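Local atomic coordinates of tube-forming protein in Mycobacterial Envelpe, TiME (PDB entry 7CU9), a protein that probably forms a tube across the mycobacterial outer envelope that may serve as a channel for protein secretion. Residues B[87-91]-B[92-96]; B[99-102]-B[103-107]. One frame throughout, in Å; residues are numbered along the deposited sequence.

Contact 1: B[87-91]-B[92-96]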
loop_
_atom_site.group_PDB
_atom_site.type_symbol
_atom_site.label_atom_id
_atom_site.label_comp_id
_atom_site.label_asym_id
_atom_site.label_seq_id
_atom_site.Cartn_x
_atom_site.Cartn_y
_atom_site.Cartn_z
ATOM N N GLY B 87 -19.865 15.900 2.980
ATOM C CA GLY B 87 -21.119 16.621 3.238
ATOM C C GLY B 87 -20.842 18.069 3.559
ATOM O O GLY B 87 -20.024 18.340 4.456
ATOM N N VAL B 88 -21.507 18.987 2.861
ATOM C CA VAL B 88 -21.451 20.438 3.178
ATOM C C VAL B 88 -22.760 20.800 3.864
ATOM O O VAL B 88 -23.832 20.520 3.290
ATOM C CB VAL B 88 -21.215 21.304 1.932
ATOM C CG1 VAL B 88 -21.195 22.785 2.285
ATOM C CG2 VAL B 88 -19.947 20.898 1.202
ATOM N N PHE B 89 -22.670 21.388 5.048
ATOM C CA PHE B 89 -23.838 21.803 5.853
ATOM C C PHE B 89 -24.002 23.320 5.777
ATOM O O PHE B 89 -23.035 24.033 5.510
ATOM C CB PHE B 89 -23.674 21.308 7.287
ATOM C CG PHE B 89 -23.686 19.805 7.382
ATOM C CD1 PHE B 89 -22.534 19.074 7.135
ATOM C CD2 PHE B 89 -24.856 19.120 7.675
ATOM C CE1 PHE B 89 -22.548 17.690 7.208
ATOM C CE2 PHE B 89 -24.870 17.735 7.746
ATOM C CZ PHE B 89 -23.715 17.023 7.515
ATOM N N ALA B 90 -25.218 23.800 6.019
ATOM C CA ALA B 90 -25.534 25.245 5.971
ATOM C C ALA B 90 -24.769 25.997 7.066
ATOM O O ALA B 90 -24.500 27.199 6.892
ATOM C CB ALA B 90 -27.018 25.450 6.100
ATOM N N THR B 91 -24.436 25.330 8.174
ATOM C CA THR B 91 -23.784 25.969 9.343
ATOM C C THR B 91 -22.660 25.085 9.875
ATOM O O THR B 91 -22.716 23.859 9.696
ATOM C CB THR B 91 -24.784 26.249 10.470
ATOM O OG1 THR B 91 -25.230 25.005 11.009
ATOM C CG2 THR B 91 -25.978 27.047 10.003
ATOM N N VAL B 92 -21.690 25.710 10.528
ATOM C CA VAL B 92 -20.580 24.980 11.206
ATOM C C VAL B 92 -21.170 24.117 12.330
ATOM O O VAL B 92 -20.700 22.972 12.486
ATOM C CB VAL B 92 -19.473 25.933 11.696
ATOM C CG1 VAL B 92 -18.812 26.651 10.531
ATOM C CG2 VAL B 92 -19.971 26.934 12.730
ATOM N N ASP B 93 -22.180 24.607 13.054
ATOM C CA ASP B 93 -22.810 23.814 14.145
ATOM C C ASP B 93 -23.488 22.554 13.582
ATOM O O ASP B 93 -23.439 21.513 14.253
ATOM C CB ASP B 93 -23.778 24.658 14.975
ATOM C CG ASP B 93 -23.083 25.636 15.910
ATOM O OD1 ASP B 93 -21.841 25.561 16.032
ATOM O OD2 ASP B 93 -23.794 26.459 16.510
ATOM N N ALA B 94 -24.106 22.613 12.398
ATOM C CA ALA B 94 -24.762 21.433 11.789
ATOM C C ALA B 94 -23.694 20.389 11.429
ATOM O O ALA B 94 -23.945 19.191 11.608
ATOM C CB ALA B 94 -25.580 21.827 10.588
ATOM N N ALA B 95 -22.538 20.824 10.925
ATOM C CA ALA B 95 -21.399 19.918 10.644
ATOM C C ALA B 95 -20.925 19.290 11.961
ATOM O O ALA B 95 -20.621 18.086 11.969
ATOM C CB ALA B 95 -20.286 20.661 9.952
ATOM N N ASP B 96 -20.886 20.064 13.047
ATOM C CA ASP B 96 -20.471 19.541 14.375
ATOM C C ASP B 96 -21.468 18.472 14.840
ATOM O O ASP B 96 -21.033 17.429 15.363
ATOM C CB ASP B 96 -20.333 20.653 15.413
ATOM C CG ASP B 96 -19.648 20.157 16.675
ATOM O OD1 ASP B 96 -18.537 19.600 16.557
ATOM O OD2 ASP B 96 -20.257 20.279 17.754
#
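T91 caps the first turn of the helix that starts at V92. Its OG1 accepts from the backbone N of A94 at 3.0 Å, with an N-H...O angle of 149°. The torsion explains this: with chi1 at 68°, OG1 sits between the backbone N and the carbonyl carbon of T91 and faces the first turn. The same hydroxyl lies against the methyl group of A94. T91 O accepts from A95 N at 3.3 Å, a fairly straight bond, and only weakly from A94 N. T91 thus grips the helix start through both side chain and backbone as an N-cap.

F89 meets the same turn from the strand. Its CB touches A94 CB at 3.8 Å. Its ring lies beside A95, whose CA makes an off-centre CH-pi contact 4.2 Å from the F89 ring centroid. A94 O stands over one ring face, toward the rim.

The arrangement is a tight strand-to-helix connection, from strand 77-89 into helix 92-103. F89 also packs on L63 of strand 63-72 and L162 of strand 161-169, and A95 touches K157 of strand 150-158, so the helix start lies against the sheet.

Contact 2: B[99-102]-B[103-107]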
loop_
_atom_site.group_PDB
_atom_site.type_symbol
_atom_site.label_atom_id
_atom_site.label_comp_id
_atom_site.label_asym_id
_atom_site.label_seq_id
_atom_site.Cartn_x
_atom_site.Cartn_y
_atom_site.Cartn_z
ATOM N N TYR B 99 -20.758 15.330 12.893
ATOM C CA TYR B 99 -19.519 14.745 13.461
ATOM C C TYR B 99 -19.879 13.949 14.722
ATOM O O TYR B 99 -19.410 12.813 14.891
ATOM C CB TYR B 99 -18.483 15.833 13.744
ATOM C CG TYR B 99 -17.233 15.303 14.392
ATOM C CD1 TYR B 99 -16.318 14.571 13.656
ATOM C CD2 TYR B 99 -16.991 15.490 15.741
ATOM C CE1 TYR B 99 -15.176 14.048 14.242
ATOM C CE2 TYR B 99 -15.856 14.974 16.343
ATOM C CZ TYR B 99 -14.944 14.254 15.591
ATOM O OH TYR B 99 -13.825 13.745 16.191
ATOM N N HIS B 100 -20.713 14.520 15.587
ATOM C CA HIS B 100 -21.085 13.880 16.877
ATOM C C HIS B 100 -22.032 12.699 16.656
ATOM O O HIS B 100 -22.023 11.786 17.500
ATOM C CB HIS B 100 -21.569 14.929 17.883
ATOM C CG HIS B 100 -20.408 15.565 18.559
ATOM N ND1 HIS B 100 -19.743 14.943 19.601
ATOM C CD2 HIS B 100 -19.732 16.703 18.302
ATOM C CE1 HIS B 100 -18.721 15.686 19.966
ATOM N NE2 HIS B 100 -18.694 16.776 19.189
ATOM N N ARG B 101 -22.778 12.644 15.554
ATOM C CA ARG B 101 -23.581 11.430 15.247
ATOM C C ARG B 101 -22.632 10.263 14.932
ATOM O O ARG B 101 -23.005 9.117 15.210
ATOM C CB ARG B 101 -24.614 11.714 14.156
ATOM C CG ARG B 101 -25.748 12.599 14.650
ATOM C CD ARG B 101 -26.911 12.655 13.682
ATOM N NE ARG B 101 -26.604 13.385 12.458
ATOM C CZ ARG B 101 -26.725 14.702 12.289
ATOM N NH1 ARG B 101 -27.125 15.482 13.279
ATOM N NH2 ARG B 101 -26.427 15.239 11.119
ATOM N N VAL B 102 -21.440 10.530 14.399
ATOM C CA VAL B 102 -20.402 9.469 14.236
ATOM C C VAL B 102 -19.850 9.101 15.617
ATOM O O VAL B 102 -19.933 7.914 15.995
ATOM C CB VAL B 102 -19.262 9.886 13.292
ATOM C CG1 VAL B 102 -18.189 8.801 13.232
ATOM C CG2 VAL B 102 -19.774 10.207 11.892
ATOM N N VAL B 103 -19.291 10.069 16.340
ATOM C CA VAL B 103 -18.396 9.777 17.501
ATOM C C VAL B 103 -19.211 9.467 18.763
ATOM O O VAL B 103 -18.733 8.633 19.555
ATOM C CB VAL B 103 -17.363 10.897 17.725
ATOM C CG1 VAL B 103 -16.485 11.086 16.504
ATOM C CG2 VAL B 103 -17.993 12.210 18.141
ATOM N N ASP B 104 -20.382 10.072 18.962
ATOM C CA ASP B 104 -21.191 9.830 20.189
ATOM C C ASP B 104 -21.791 8.421 20.135
ATOM O O ASP B 104 -21.887 7.782 21.202
ATOM C CB ASP B 104 -22.300 10.867 20.376
ATOM C CG ASP B 104 -21.812 12.290 20.569
ATOM O OD1 ASP B 104 -20.586 12.497 20.658
ATOM O OD2 ASP B 104 -22.673 13.190 20.627
ATOM N N ARG B 105 -22.178 7.940 18.952
ATOM C CA ARG B 105 -23.024 6.726 18.810
ATOM C C ARG B 105 -22.155 5.466 18.715
ATOM O O ARG B 105 -22.736 4.362 18.673
ATOM C CB ARG B 105 -23.955 6.875 17.608
ATOM C CG ARG B 105 -24.847 8.103 17.694
ATOM C CD ARG B 105 -25.874 8.116 16.587
ATOM N NE ARG B 105 -26.779 9.239 16.746
ATOM C CZ ARG B 105 -27.758 9.541 15.903
ATOM N NH1 ARG B 105 -27.957 8.813 14.819
ATOM N NH2 ARG B 105 -28.531 10.587 16.150
ATOM N N THR B 106 -20.830 5.620 18.696
ATOM C CA THR B 106 -19.868 4.499 18.527
ATOM C C THR B 106 -19.008 4.317 19.781
ATOM O O THR B 106 -18.067 3.506 19.733
ATOM C CB THR B 106 -19.006 4.701 17.277
ATOM O OG1 THR B 106 -18.405 5.992 17.366
ATOM C CG2 THR B 106 -19.808 4.572 16.000
ATOM N N VAL B 107 -19.315 5.017 20.872
ATOM C CA VAL B 107 -18.632 4.775 22.175
ATOM C C VAL B 107 -18.988 3.346 22.594
ATOM O O VAL B 107 -20.194 3.031 22.666
ATOM C CB VAL B 107 -19.019 5.822 23.237
ATOM C CG1 VAL B 107 -18.375 5.527 24.585
ATOM C CG2 VAL B 107 -18.666 7.229 22.782
#
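Residues Y99 and H100 pair with V103 and D104 by i to i+4 backbone bonds: V103 N reaches Y99 O at 3.1 Å and D104 N reaches H100 O at 2.8 Å. T106 OG1 then donates to V102 O at 2.8 Å, so a side chain takes up the carbonyl of V102, beyond the i to i+4 backbone bonds.

H100 and D104 form a His-carboxylate hydrogen bond. H100 ND1 donates to D104 OD1 at 2.8 Å, almost straight at 175°. OD1 lies in the plane of the H100 ring, while ND1 meets it on the syn side but well out of the carboxylate plane. The ring and carboxylate planes are turned 51° apart. The bond helps to hold the ring's rotation and may polarise it.

V103 places CG1 over one face of the Y99 ring, a CH-pi contact 4.0 Å from the ring centroid. With chi1 at -60°, V103 turns CG1 away from its own carbonyl carbon and over that ring, and leaves CG2 to approach H100 ND1 obliquely. R101 and R105 run side by side in the same direction. R101 CG and CD lie over one face of the R105 guanidinium, with CD 3.6 Å from R105 NH2. The charged ends have other partners: R105 NH1 forms a salt bridge with E56, and R101 NH2 bonds to V57 O.

Y99 and V103 pack on A138 of strand 137-144 and V102 on W140 of the same strand, while Y99 OH bonds to G134 O. T106 touches N48 and W49, so the loop after helix 92-103 rests on helix 47-50.

Contacts 1 and 2 sit at the two ends of helix 92-103, their centres about 15 Å apart. Both are partly buried, with one side on the sheet and the other near solvent. In contact 1 the chain enters the helix from strand 77-89, and a threonine hydroxyl accepts from a backbone N-H. In contact 2 the chain leaves the helix, and a threonine hydroxyl donates to a backbone carbonyl. The apolar part of contact 1 is one phenylalanine against two alanines. Contact 2 adds a His-carboxylate bond and two side-by-side arginines whose charged ends turn to E56 and V57. Both contacts reach strand 161-169, contact 1 through F89 of strand 77-89 and contact 2 through Y99 and V102.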